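Local coordinates for GDP-6-deoxy-D-mannose reductase (Pseudomonas aeruginosa, PDB 6X3B), which probably reduces GDP-4-dehydro-6-deoxy-D-mannose with the bound NADPH, a step toward GDP-rhamnose for lipopolysaccharide O-antigen, at residues L25-L30 against K36-Y41; F120-S125 against S160-W165; F190-A195 against Q253-L258. All coordinates share one frame; numbering follows the deposited sequence.

Interaction 1 of 3, residues L25-L30 against K36-Y41; sequences LFVTGL and KHLQAY. With NDP (NADPH dihydro-nicotinamide-adenine-dinucleotide phosphate), chain E.
Val27 on the strand packs against Leu38 on the helix. Both methyls of Val27 meet one methyl of Leu38. Val27 CG2 lies 3.9 Å from Leu38 CD2, and Val27 CG1 lies 4.0 Å from the same atom. Leu38 points at the strand from CB, and CG anti to the backbone N (chi1 -179°) carries its CD2 on to Val27. Farther along, Leu30 buries the largest area of any residue here and turns its end toward the helix. Its CD2 packs against CB of Gln39 at 4.2 Å, and the two side chains meet at about a right angle. The contact here is with the base of Gln39, not its amide. Lys36 brings its aliphatic CG to 3.6 Å from O of Leu30. The backbone N of Lys36 is also near, 3.1 Å from Leu30 O, but the angle is poor for a hydrogen bond.

Between strand and helix the chain turns through Gly29. Its positive phi (72°) suits glycine. The CA of Gly29 comes within 3.4 Å of O3B of the bound NADPH. Ser31 of the turn and Val34 at the start of helix 33-44 are hydrogen-bonded to the cofactor. This is the glycine-rich turn after the first strand of a Rossmann fold.

The two segments open the beta-alpha-beta unit of strand 23-28, helix 33-44 and strand 49-51. Strand 23-28 runs parallel between strands 49-51 and 76-79. Leu38 also touches Ile78 of strand 76-79 and Leu229 of helix 225-238, and Tyr41 packs on that same helix.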
loop_
_atom_site.group_PDB
_atom_site.type_symbol
_atom_site.label_atom_id
_atom_site.label_comp_id
_atom_site.label_asym_id
_atom_site.label_seq_id
_atom_site.Cartn_x
_atom_site.Cartn_y
_atom_site.Cartn_z
ATOM N N LEU A 25 1.418 27.125 -6.226
ATOM C CA LEU A 25 1.923 25.893 -5.641
ATOM C C LEU A 25 1.693 25.936 -4.136
ATOM O O LEU A 25 2.090 26.900 -3.477
ATOM C CB LEU A 25 3.415 25.722 -5.943
ATOM C CG LEU A 25 4.133 24.604 -5.173
ATOM C CD1 LEU A 25 3.524 23.248 -5.527
ATOM C CD2 LEU A 25 5.635 24.625 -5.466
ATOM N N PHE A 26 1.025 24.925 -3.604
ATOM C CA PHE A 26 0.894 24.763 -2.162
ATOM C C PHE A 26 1.745 23.580 -1.726
ATOM O O PHE A 26 1.730 22.529 -2.374
ATOM C CB PHE A 26 -0.569 24.556 -1.744
ATOM C CG PHE A 26 -0.768 24.514 -0.242
ATOM C CD1 PHE A 26 -1.004 25.690 0.486
ATOM C CD2 PHE A 26 -0.697 23.312 0.440
ATOM C CE1 PHE A 26 -1.168 25.649 1.871
ATOM C CE2 PHE A 26 -0.866 23.253 1.831
ATOM C CZ PHE A 26 -1.094 24.422 2.546
ATOM N N VAL A 27 2.490 23.757 -0.632
ATOM C CA VAL A 27 3.411 22.746 -0.117
ATOM C C VAL A 27 3.053 22.465 1.339
ATOM O O VAL A 27 3.033 23.387 2.166
ATOM C CB VAL A 27 4.878 23.195 -0.223
ATOM C CG1 VAL A 27 5.801 22.088 0.329
ATOM C CG2 VAL A 27 5.245 23.526 -1.681
ATOM N N THR A 28 2.762 21.210 1.654
ATOM C CA THR A 28 2.659 20.834 3.061
ATOM C C THR A 28 4.045 20.557 3.612
ATOM O O THR A 28 4.980 20.275 2.870
ATOM C CB THR A 28 1.793 19.581 3.257
ATOM O OG1 THR A 28 2.506 18.436 2.761
ATOM C CG2 THR A 28 0.457 19.725 2.519
ATOM N N GLY A 29 4.168 20.609 4.940
ATOM C CA GLY A 29 5.445 20.298 5.556
ATOM C C GLY A 29 6.502 21.350 5.350
ATOM O O GLY A 29 7.699 21.047 5.408
ATOM N N LEU A 30 6.096 22.589 5.083
ATOM C CA LEU A 30 7.084 23.628 4.810
ATOM C C LEU A 30 8.036 23.855 5.980
ATOM O O LEU A 30 9.153 24.338 5.767
ATOM C CB LEU A 30 6.385 24.934 4.440
ATOM C CG LEU A 30 6.028 25.048 2.955
ATOM C CD1 LEU A 30 5.126 26.254 2.755
ATOM C CD2 LEU A 30 7.275 25.126 2.067
ATOM N N LYS A 36 11.782 23.601 4.357
ATOM C CA LYS A 36 12.562 24.848 4.585
ATOM C C LYS A 36 13.500 25.096 3.399
ATOM O O LYS A 36 13.637 26.257 2.995
ATOM C CB LYS A 36 13.316 24.769 5.915
ATOM C CG LYS A 36 12.426 24.808 7.147
ATOM C CD LYS A 36 13.173 24.586 8.437
ATOM C CE LYS A 36 14.162 25.692 8.737
ATOM N NZ LYS A 36 14.802 25.521 10.063
ATOM N N HIS A 37 14.129 24.041 2.880
ATOM C CA HIS A 37 15.027 24.175 1.707
ATOM C C HIS A 37 14.201 24.537 0.467
ATOM O O HIS A 37 14.702 25.306 -0.361
ATOM C CB HIS A 37 15.837 22.891 1.507
ATOM C CG HIS A 37 17.026 22.798 2.402
ATOM N ND1 HIS A 37 18.136 23.592 2.233
ATOM C CD2 HIS A 37 17.278 22.017 3.473
ATOM C CE1 HIS A 37 19.025 23.303 3.156
ATOM N NE2 HIS A 37 18.523 22.342 3.929
ATOM N N LEU A 38 12.978 24.010 0.354
ATOM C CA LEU A 38 12.165 24.320 -0.823
ATOM C C LEU A 38 11.688 25.768 -0.796
ATOM O O LEU A 38 11.692 26.445 -1.827
ATOM C CB LEU A 38 10.964 23.377 -0.919
ATOM C CG LEU A 38 10.003 23.537 -2.110
ATOM C CD1 LEU A 38 10.777 23.620 -3.441
ATOM C CD2 LEU A 38 8.974 22.392 -2.148
ATOM N N GLN A 39 11.262 26.256 0.373
ATOM C CA GLN A 39 10.873 27.657 0.472
ATOM C C GLN A 39 12.030 28.581 0.098
ATOM O O GLN A 39 11.837 29.574 -0.610
ATOM C CB GLN A 39 10.366 27.961 1.883
ATOM C CG GLN A 39 9.925 29.405 2.047
ATOM C CD GLN A 39 9.194 29.651 3.341
ATOM O OE1 GLN A 39 8.876 28.715 4.073
ATOM N NE2 GLN A 39 8.913 30.920 3.630
ATOM N N ALA A 40 13.243 28.262 0.546
ATOM C CA ALA A 40 14.399 29.081 0.186
ATOM C C ALA A 40 14.688 28.986 -1.308
ATOM O O ALA A 40 14.942 30.001 -1.965
ATOM C CB ALA A 40 15.621 28.651 1.001
ATOM N N TYR A 41 14.633 27.771 -1.856
ATOM C CA TYR A 41 14.825 27.558 -3.285
ATOM C C TYR A 41 13.874 28.420 -4.093
ATOM O O TYR A 41 14.296 29.146 -4.999
ATOM C CB TYR A 41 14.622 26.070 -3.606
ATOM C CG TYR A 41 15.005 25.619 -5.015
ATOM C CD1 TYR A 41 14.344 26.106 -6.141
ATOM C CD2 TYR A 41 15.997 24.657 -5.207
ATOM C CE1 TYR A 41 14.686 25.675 -7.431
ATOM C CE2 TYR A 41 16.345 24.216 -6.485
ATOM C CZ TYR A 41 15.688 24.727 -7.590
ATOM O OH TYR A 41 16.044 24.279 -8.844
HETATM P PA NDP E . 10.438 16.349 8.596
HETATM O O1A NDP E . 10.083 15.329 9.624
HETATM O O2A NDP E . 11.695 17.132 8.774
HETATM O O5B NDP E . 9.210 17.358 8.398
HETATM C C5B NDP E . 7.860 16.853 8.528
HETATM C C4B NDP E . 6.889 17.987 8.314
HETATM O O4B NDP E . 5.533 17.483 8.419
HETATM C C3B NDP E . 6.984 19.152 9.312
HETATM O O3B NDP E . 6.841 20.402 8.649
HETATM C C2B NDP E . 5.835 18.871 10.272
HETATM O O2B NDP E . 5.354 20.084 10.846
HETATM C C1B NDP E . 4.805 18.286 9.316
HETATM N N9A NDP E . 3.794 17.466 9.969
HETATM C C8A NDP E . 4.004 16.322 10.698
HETATM N N7A NDP E . 2.902 15.800 11.173
HETATM C C5A NDP E . 1.901 16.653 10.733
HETATM C C6A NDP E . 0.504 16.649 10.905
HETATM N N6A NDP E . -0.112 15.701 11.606
HETATM N N1A NDP E . -0.211 17.648 10.337
HETATM C C2A NDP E . 0.452 18.581 9.643
HETATM N N3A NDP E . 1.757 18.689 9.412
HETATM C C4A NDP E . 2.437 17.685 9.990
HETATM O O3 NDP E . 10.488 15.641 7.161
HETATM P PN NDP E . 11.545 15.779 5.966
HETATM O O1N NDP E . 11.509 17.182 5.462
HETATM O O2N NDP E . 12.851 15.221 6.421
HETATM O O5D NDP E . 10.905 14.802 4.869
HETATM C C5D NDP E . 10.047 15.367 3.849
HETATM C C4D NDP E . 9.410 14.246 3.067
HETATM O O4D NDP E . 10.451 13.471 2.420
HETATM C C3D NDP E . 8.584 13.246 3.889
HETATM O O3D NDP E . 7.423 12.834 3.181
HETATM C C2D NDP E . 9.578 12.104 4.090
HETATM O O2D NDP E . 8.945 10.856 4.324
HETATM C C1D NDP E . 10.336 12.113 2.768
HETATM N N1N NDP E . 11.706 11.532 2.891
HETATM C C2N NDP E . 12.704 12.209 3.538
HETATM C C3N NDP E . 13.998 11.765 3.529
HETATM C C7N NDP E . 14.962 12.400 4.457
HETATM O O7N NDP E . 16.116 11.966 4.533
HETATM N N7N NDP E . 14.548 13.428 5.184
HETATM C C4N NDP E . 14.365 10.670 2.587
HETATM C C5N NDP E . 13.207 9.985 1.989
HETATM C C6N NDP E . 11.985 10.299 2.354
HETATM P P2B NDP E . 5.557 20.096 12.448
HETATM O O1X NDP E . 5.005 21.424 12.920
HETATM O O2X NDP E . 4.779 18.923 13.007
HETATM O O3X NDP E . 7.044 19.969 12.706
#

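Interaction 2 of 3, residues F120-S125 against S160-W165; sequences FLYISS and SLCLQW. With NDP (NADPH dihydro-nicotinamide-adenine-dinucleotide phosphate), chain E.
Strand 119-123 of the Rossmann sheet here meets helix 150-169 through one cysteine, Cys162, and two aromatic side chains, Phe120 and Tyr122. All three are buried. The sulfur does the touching on the helix side. Cys162 SG lies 3.6 Å from CE1 of Phe120 and 3.8 Å from CB of Tyr122, its closest apolar approaches. The sulfur also makes oblique sulfur-aromatic contacts with both rings. SG of Cys162 is 4.7 Å from the Phe120 ring centroid, 56° off the ring normal. It is 4.5 Å from the Tyr122 centroid and 40° off that normal. Two residues apart on the strand, Phe120 and Tyr122 both point toward the helix. CG anti to the backbone N in each extends the rings alike.

Helix 150-169 also carries Tyr151 and Lys155, which fit the Tyr-x-x-x-Lys motif of short-chain dehydrogenases and are hydrogen-bonded to NADPH; Lys155 NZ is further bonded to O of Ile123, at the end of the strand. Beyond that end the chain follows the cofactor. Ser125 CB lies 3.7 Å from C6N of the nicotinamide, and Ile123 CG2 lies 3.6 Å from O4D of the adjoining ribose. Leu108 and Leu111 of helix 93-114 pack on Phe120, while Leu161 packs on Val153 of the second subunit.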
loop_
_atom_site.group_PDB
_atom_site.type_symbol
_atom_site.label_atom_id
_atom_site.label_comp_id
_atom_site.label_asym_id
_atom_site.label_seq_id
_atom_site.Cartn_x
_atom_site.Cartn_y
_atom_site.Cartn_z
ATOM N N PHE A 120 -0.988 16.799 -8.113
ATOM C CA PHE A 120 -0.682 16.402 -6.746
ATOM C C PHE A 120 0.558 15.521 -6.786
ATOM O O PHE A 120 0.496 14.391 -7.273
ATOM C CB PHE A 120 -1.852 15.647 -6.114
ATOM C CG PHE A 120 -1.708 15.448 -4.627
ATOM C CD1 PHE A 120 -0.948 14.402 -4.127
ATOM C CD2 PHE A 120 -2.340 16.309 -3.742
ATOM C CE1 PHE A 120 -0.811 14.210 -2.739
ATOM C CE2 PHE A 120 -2.222 16.124 -2.347
ATOM C CZ PHE A 120 -1.454 15.097 -1.852
ATOM N N LEU A 121 1.676 16.020 -6.256
ATOM C CA LEU A 121 2.903 15.240 -6.204
ATOM C C LEU A 121 3.068 14.711 -4.776
ATOM O O LEU A 121 3.306 15.482 -3.838
ATOM C CB LEU A 121 4.100 16.081 -6.639
ATOM C CG LEU A 121 5.475 15.474 -6.338
ATOM C CD1 LEU A 121 5.662 14.125 -7.078
ATOM C CD2 LEU A 121 6.589 16.458 -6.710
ATOM N N TYR A 122 2.920 13.397 -4.619
ATOM C CA TYR A 122 3.078 12.747 -3.331
ATOM C C TYR A 122 4.539 12.359 -3.161
ATOM O O TYR A 122 5.131 11.751 -4.059
ATOM C CB TYR A 122 2.194 11.505 -3.217
ATOM C CG TYR A 122 2.463 10.817 -1.924
ATOM C CD1 TYR A 122 2.078 11.412 -0.731
ATOM C CD2 TYR A 122 3.193 9.630 -1.876
ATOM C CE1 TYR A 122 2.353 10.812 0.488
ATOM C CE2 TYR A 122 3.474 9.018 -0.666
ATOM C CZ TYR A 122 3.059 9.630 0.514
ATOM O OH TYR A 122 3.327 9.042 1.732
ATOM N N ILE A 123 5.130 12.735 -2.028
ATOM C CA ILE A 123 6.527 12.440 -1.759
ATOM C C ILE A 123 6.567 11.175 -0.908
ATOM O O ILE A 123 6.198 11.189 0.276
ATOM C CB ILE A 123 7.252 13.616 -1.082
ATOM C CG1 ILE A 123 7.262 14.862 -2.004
ATOM C CG2 ILE A 123 8.707 13.239 -0.757
ATOM C CD1 ILE A 123 7.547 14.557 -3.513
ATOM N N SER A 124 7.015 10.081 -1.526
ATOM C CA SER A 124 7.158 8.790 -0.858
ATOM C C SER A 124 8.593 8.641 -0.369
ATOM O O SER A 124 9.163 9.591 0.178
ATOM C CB SER A 124 6.748 7.665 -1.824
ATOM O OG SER A 124 6.770 6.378 -1.213
ATOM N N SER A 125 9.193 7.469 -0.558
ATOM C CA SER A 125 10.556 7.216 -0.104
ATOM C C SER A 125 11.101 5.984 -0.806
ATOM O O SER A 125 10.365 5.026 -1.025
ATOM C CB SER A 125 10.615 6.993 1.409
ATOM O OG SER A 125 11.891 6.487 1.770
ATOM N N SER A 160 -0.451 4.422 -3.087
ATOM C CA SER A 160 -1.606 3.763 -3.699
ATOM C C SER A 160 -2.846 4.638 -3.605
ATOM O O SER A 160 -3.584 4.811 -4.589
ATOM C CB SER A 160 -1.864 2.418 -3.002
ATOM O OG SER A 160 -0.693 1.644 -2.983
ATOM N N LEU A 161 -3.090 5.195 -2.414
ATOM C CA LEU A 161 -4.222 6.088 -2.212
ATOM C C LEU A 161 -4.169 7.270 -3.177
ATOM O O LEU A 161 -5.142 7.542 -3.900
ATOM C CB LEU A 161 -4.254 6.576 -0.754
ATOM C CG LEU A 161 -5.338 7.630 -0.476
ATOM C CD1 LEU A 161 -6.737 7.011 -0.642
ATOM C CD2 LEU A 161 -5.168 8.250 0.931
ATOM N N CYS A 162 -3.034 7.987 -3.208
ATOM C CA CYS A 162 -2.943 9.145 -4.106
ATOM C C CYS A 162 -3.164 8.746 -5.564
ATOM O O CYS A 162 -3.865 9.443 -6.310
ATOM C CB CYS A 162 -1.595 9.829 -3.952
ATOM S SG CYS A 162 -1.448 10.641 -2.347
ATOM N N LEU A 163 -2.578 7.632 -5.986
ATOM C CA LEU A 163 -2.758 7.217 -7.370
ATOM C C LEU A 163 -4.186 6.780 -7.634
ATOM O O LEU A 163 -4.704 7.002 -8.739
ATOM C CB LEU A 163 -1.778 6.101 -7.717
ATOM C CG LEU A 163 -0.312 6.526 -7.759
ATOM C CD1 LEU A 163 0.599 5.316 -7.755
ATOM C CD2 LEU A 163 -0.037 7.439 -8.976
ATOM N N GLN A 164 -4.837 6.170 -6.639
ATOM C CA GLN A 164 -6.257 5.851 -6.759
ATOM C C GLN A 164 -7.091 7.111 -6.914
ATOM O O GLN A 164 -8.039 7.141 -7.715
ATOM C CB GLN A 164 -6.733 5.049 -5.549
ATOM C CG GLN A 164 -8.208 4.659 -5.568
ATOM C CD GLN A 164 -9.066 5.522 -4.658
ATOM O OE1 GLN A 164 -9.994 6.204 -5.117
ATOM N NE2 GLN A 164 -8.751 5.519 -3.368
ATOM N N TRP A 165 -6.737 8.174 -6.174
ATOM C CA TRP A 165 -7.423 9.451 -6.326
ATOM C C TRP A 165 -7.241 10.007 -7.727
ATOM O O TRP A 165 -8.163 10.605 -8.292
ATOM C CB TRP A 165 -6.925 10.460 -5.283
ATOM C CG TRP A 165 -7.780 10.368 -4.113
ATOM C CD1 TRP A 165 -7.927 9.273 -3.293
ATOM C CD2 TRP A 165 -8.700 11.350 -3.647
ATOM N NE1 TRP A 165 -8.863 9.538 -2.318
ATOM C CE2 TRP A 165 -9.357 10.805 -2.516
ATOM C CE3 TRP A 165 -9.026 12.653 -4.061
ATOM C CZ2 TRP A 165 -10.310 11.520 -1.792
ATOM C CZ3 TRP A 165 -9.979 13.358 -3.347
ATOM C CH2 TRP A 165 -10.614 12.797 -2.234
HETATM P PA NDP E . 10.438 16.349 8.596
HETATM O O1A NDP E . 10.083 15.329 9.624
HETATM O O2A NDP E . 11.695 17.132 8.774
HETATM O O5B NDP E . 9.210 17.358 8.398
HETATM C C5B NDP E . 7.860 16.853 8.528
HETATM C C4B NDP E . 6.889 17.987 8.314
HETATM O O4B NDP E . 5.533 17.483 8.419
HETATM C C3B NDP E . 6.984 19.152 9.312
HETATM O O3B NDP E . 6.841 20.402 8.649
HETATM C C2B NDP E . 5.835 18.871 10.272
HETATM O O2B NDP E . 5.354 20.084 10.846
HETATM C C1B NDP E . 4.805 18.286 9.316
HETATM N N9A NDP E . 3.794 17.466 9.969
HETATM C C8A NDP E . 4.004 16.322 10.698
HETATM N N7A NDP E . 2.902 15.800 11.173
HETATM C C5A NDP E . 1.901 16.653 10.733
HETATM C C6A NDP E . 0.504 16.649 10.905
HETATM N N6A NDP E . -0.112 15.701 11.606
HETATM N N1A NDP E . -0.211 17.648 10.337
HETATM C C2A NDP E . 0.452 18.581 9.643
HETATM N N3A NDP E . 1.757 18.689 9.412
HETATM C C4A NDP E . 2.437 17.685 9.990
HETATM O O3 NDP E . 10.488 15.641 7.161
HETATM P PN NDP E . 11.545 15.779 5.966
HETATM O O1N NDP E . 11.509 17.182 5.462
HETATM O O2N NDP E . 12.851 15.221 6.421
HETATM O O5D NDP E . 10.905 14.802 4.869
HETATM C C5D NDP E . 10.047 15.367 3.849
HETATM C C4D NDP E . 9.410 14.246 3.067
HETATM O O4D NDP E . 10.451 13.471 2.420
HETATM C C3D NDP E . 8.584 13.246 3.889
HETATM O O3D NDP E . 7.423 12.834 3.181
HETATM C C2D NDP E . 9.578 12.104 4.090
HETATM O O2D NDP E . 8.945 10.856 4.324
HETATM C C1D NDP E . 10.336 12.113 2.768
HETATM N N1N NDP E . 11.706 11.532 2.891
HETATM C C2N NDP E . 12.704 12.209 3.538
HETATM C C3N NDP E . 13.998 11.765 3.529
HETATM C C7N NDP E . 14.962 12.400 4.457
HETATM O O7N NDP E . 16.116 11.966 4.533
HETATM N N7N NDP E . 14.548 13.428 5.184
HETATM C C4N NDP E . 14.365 10.670 2.587
HETATM C C5N NDP E . 13.207 9.985 1.989
HETATM C C6N NDP E . 11.985 10.299 2.354
HETATM P P2B NDP E . 5.557 20.096 12.448
HETATM O O1X NDP E . 5.005 21.424 12.920
HETATM O O2X NDP E . 4.779 18.923 13.007
HETATM O O3X NDP E . 7.044 19.969 12.706
#

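Interaction 3 of 3, residues F190-A195 against Q253-L258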
loop_
_atom_site.group_PDB
_atom_site.type_symbol
_atom_site.label_atom_id
_atom_site.label_comp_id
_atom_site.label_asym_id
_atom_site.label_seq_id
_atom_site.Cartn_x
_atom_site.Cartn_y
_atom_site.Cartn_z
ATOM N N PHE A 190 20.805 10.259 11.160
ATOM C CA PHE A 190 21.507 9.788 9.975
ATOM C C PHE A 190 23.012 9.884 10.195
ATOM O O PHE A 190 23.512 10.895 10.697
ATOM C CB PHE A 190 21.097 10.608 8.753
ATOM C CG PHE A 190 19.797 10.170 8.136
ATOM C CD1 PHE A 190 19.691 8.930 7.508
ATOM C CD2 PHE A 190 18.683 10.992 8.188
ATOM C CE1 PHE A 190 18.494 8.528 6.946
ATOM C CE2 PHE A 190 17.488 10.599 7.627
ATOM C CZ PHE A 190 17.390 9.366 7.010
ATOM N N VAL A 191 23.740 8.829 9.809
ATOM C CA VAL A 191 25.160 8.743 10.159
ATOM C C VAL A 191 25.953 9.901 9.549
ATOM O O VAL A 191 26.878 10.431 10.176
ATOM C CB VAL A 191 25.739 7.372 9.748
ATOM C CG1 VAL A 191 25.733 7.204 8.243
ATOM C CG2 VAL A 191 27.156 7.189 10.320
ATOM N N ILE A 192 25.611 10.319 8.329
ATOM C CA ILE A 192 26.382 11.391 7.702
ATOM C C ILE A 192 26.105 12.716 8.388
ATOM O O ILE A 192 27.020 13.516 8.612
ATOM C CB ILE A 192 26.095 11.471 6.194
ATOM C CG1 ILE A 192 26.607 10.211 5.495
ATOM C CG2 ILE A 192 26.754 12.731 5.612
ATOM C CD1 ILE A 192 28.053 9.853 5.844
ATOM N N ALA A 193 24.845 12.977 8.729
ATOM C CA ALA A 193 24.531 14.202 9.453
ATOM C C ALA A 193 25.197 14.205 10.823
ATOM O O ALA A 193 25.759 15.217 11.249
ATOM C CB ALA A 193 23.014 14.366 9.576
ATOM N N SER A 194 25.169 13.072 11.521
ATOM C CA SER A 194 25.802 13.010 12.834
ATOM C C SER A 194 27.315 13.169 12.728
ATOM O O SER A 194 27.934 13.846 13.559
ATOM C CB SER A 194 25.450 11.689 13.516
ATOM O OG SER A 194 26.231 11.496 14.680
ATOM N N ALA A 195 27.926 12.533 11.723
ATOM C CA ALA A 195 29.368 12.646 11.524
ATOM C C ALA A 195 29.773 14.091 11.274
ATOM O O ALA A 195 30.773 14.566 11.824
ATOM C CB ALA A 195 29.818 11.750 10.357
ATOM N N GLN A 253 27.601 5.482 -2.800
ATOM C CA GLN A 253 28.658 6.029 -1.959
ATOM C C GLN A 253 28.809 5.178 -0.711
ATOM O O GLN A 253 27.825 4.933 -0.005
ATOM C CB GLN A 253 28.363 7.464 -1.541
ATOM C CG GLN A 253 27.635 8.257 -2.570
ATOM C CD GLN A 253 28.558 9.146 -3.358
ATOM O OE1 GLN A 253 29.770 9.114 -3.180
ATOM N NE2 GLN A 253 27.989 9.941 -4.245
ATOM N N LYS A 254 30.039 4.755 -0.431
ATOM C CA LYS A 254 30.340 4.070 0.820
ATOM C C LYS A 254 30.350 5.056 1.982
ATOM O O LYS A 254 31.010 6.100 1.920
ATOM C CB LYS A 254 31.687 3.364 0.734
ATOM C CG LYS A 254 31.732 2.264 -0.302
ATOM C CD LYS A 254 33.132 1.695 -0.425
ATOM C CE LYS A 254 33.434 1.351 -1.868
ATOM N NZ LYS A 254 34.830 1.728 -2.235
ATOM N N ILE A 255 29.623 4.720 3.050
ATOM C CA ILE A 255 29.532 5.609 4.208
ATOM C C ILE A 255 30.919 6.002 4.705
ATOM O O ILE A 255 31.173 7.169 5.033
ATOM C CB ILE A 255 28.706 4.946 5.327
ATOM C CG1 ILE A 255 27.305 4.586 4.835
ATOM C CG2 ILE A 255 28.649 5.845 6.546
ATOM C CD1 ILE A 255 26.687 5.618 3.915
ATOM N N ARG A 256 31.841 5.035 4.755
ATOM C CA ARG A 256 33.174 5.304 5.284
ATOM C C ARG A 256 33.919 6.328 4.435
ATOM O O ARG A 256 34.613 7.207 4.970
ATOM C CB ARG A 256 33.972 3.999 5.370
ATOM C CG ARG A 256 35.425 4.204 5.744
ATOM C CD ARG A 256 36.188 2.903 5.692
ATOM N NE ARG A 256 35.600 1.902 6.575
ATOM C CZ ARG A 256 35.793 1.847 7.890
ATOM N NH1 ARG A 256 36.573 2.734 8.493
ATOM N NH2 ARG A 256 35.210 0.892 8.607
ATOM N N GLU A 257 33.796 6.225 3.109
ATOM C CA GLU A 257 34.438 7.193 2.225
ATOM C C GLU A 257 33.824 8.578 2.373
ATOM O O GLU A 257 34.536 9.582 2.291
ATOM C CB GLU A 257 34.360 6.719 0.775
ATOM C CG GLU A 257 35.285 5.531 0.489
ATOM C CD GLU A 257 35.192 5.024 -0.945
ATOM O OE1 GLU A 257 34.621 5.733 -1.800
ATOM O OE2 GLU A 257 35.694 3.909 -1.211
ATOM N N LEU A 258 32.509 8.663 2.598
ATOM C CA LEU A 258 31.914 9.967 2.881
ATOM C C LEU A 258 32.452 10.552 4.183
ATOM O O LEU A 258 32.750 11.750 4.251
ATOM C CB LEU A 258 30.393 9.859 2.936
ATOM C CG LEU A 258 29.731 9.467 1.624
ATOM C CD1 LEU A 258 28.220 9.410 1.765
ATOM C CD2 LEU A 258 30.128 10.499 0.594
#
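Val191 and Ile192 carry the contact from the first turn of helix 191-203. The residue before them, Phe190, sits at the N-cap position and touches the bound NADPH. Its backbone O accepts a hydrogen bond from N of Ser194. Val191 comes next. Its CG1 meets CG2 of Ile255 at 3.6 Å, and the two branched side chains cross obliquely. That methyl stands between the backbone N and the carbonyl carbon of Val191 (chi1 65°), the crowded position for a valine in a helix.

Ile192 reaches deeper. Its CD1 lies 3.7 Å from CB of Leu258 and 4.1 Å from CG2 of Ile255. CD1 of Leu258 comes within 4.1 Å of CG1 of Ile192. The side chains of Ile192 and Leu258 cross at about a right angle. The end of Ile192 therefore touches two residues one helical turn apart. Ala195 continues the line one turn later and packs on Ile259 and Leu262 of helix 255-266.

On the other segment Lys254 is the N-cap residue of helix 255-266. Away from the apolar contact, its NZ makes a salt bridge of 2.6 Å with OE2 of Glu257. The ammonium lies 36° out of the carboxylate plane.

Leu310 of helix 306-320 touches both Ile192 and Leu258, and Phe222 of strand 219-224 closes on Ile255 and Leu258. Three helices thus share one apolar cluster. The cluster lies in what is probably the C-terminal substrate-binding part, as in other extended short-chain dehydrogenases.

In the fold
Interactions 1 and 2 each join a parallel strand of one Rossmann sheet to a helix. Their centres are about 18 Å apart. Interaction 1 lies at the adenosine ribose of NADPH, and the end of segment 120-125 reaches its nicotinamide side. Interaction 3 packs helix on helix across the centre of the chain, its centre about 26 and 30 Å from those of interactions 1 and 2. Segment 190-195 still reaches the cofactor through Phe190, though its packing residues stand back. Interactions 2 and 3 are buried. The chemistry differs too: aliphatic contacts with Lys36 and Gln39 at the exposed edge in interaction 1, sulfur against aromatic rings in interaction 2, and branched aliphatic side chains in interaction 3.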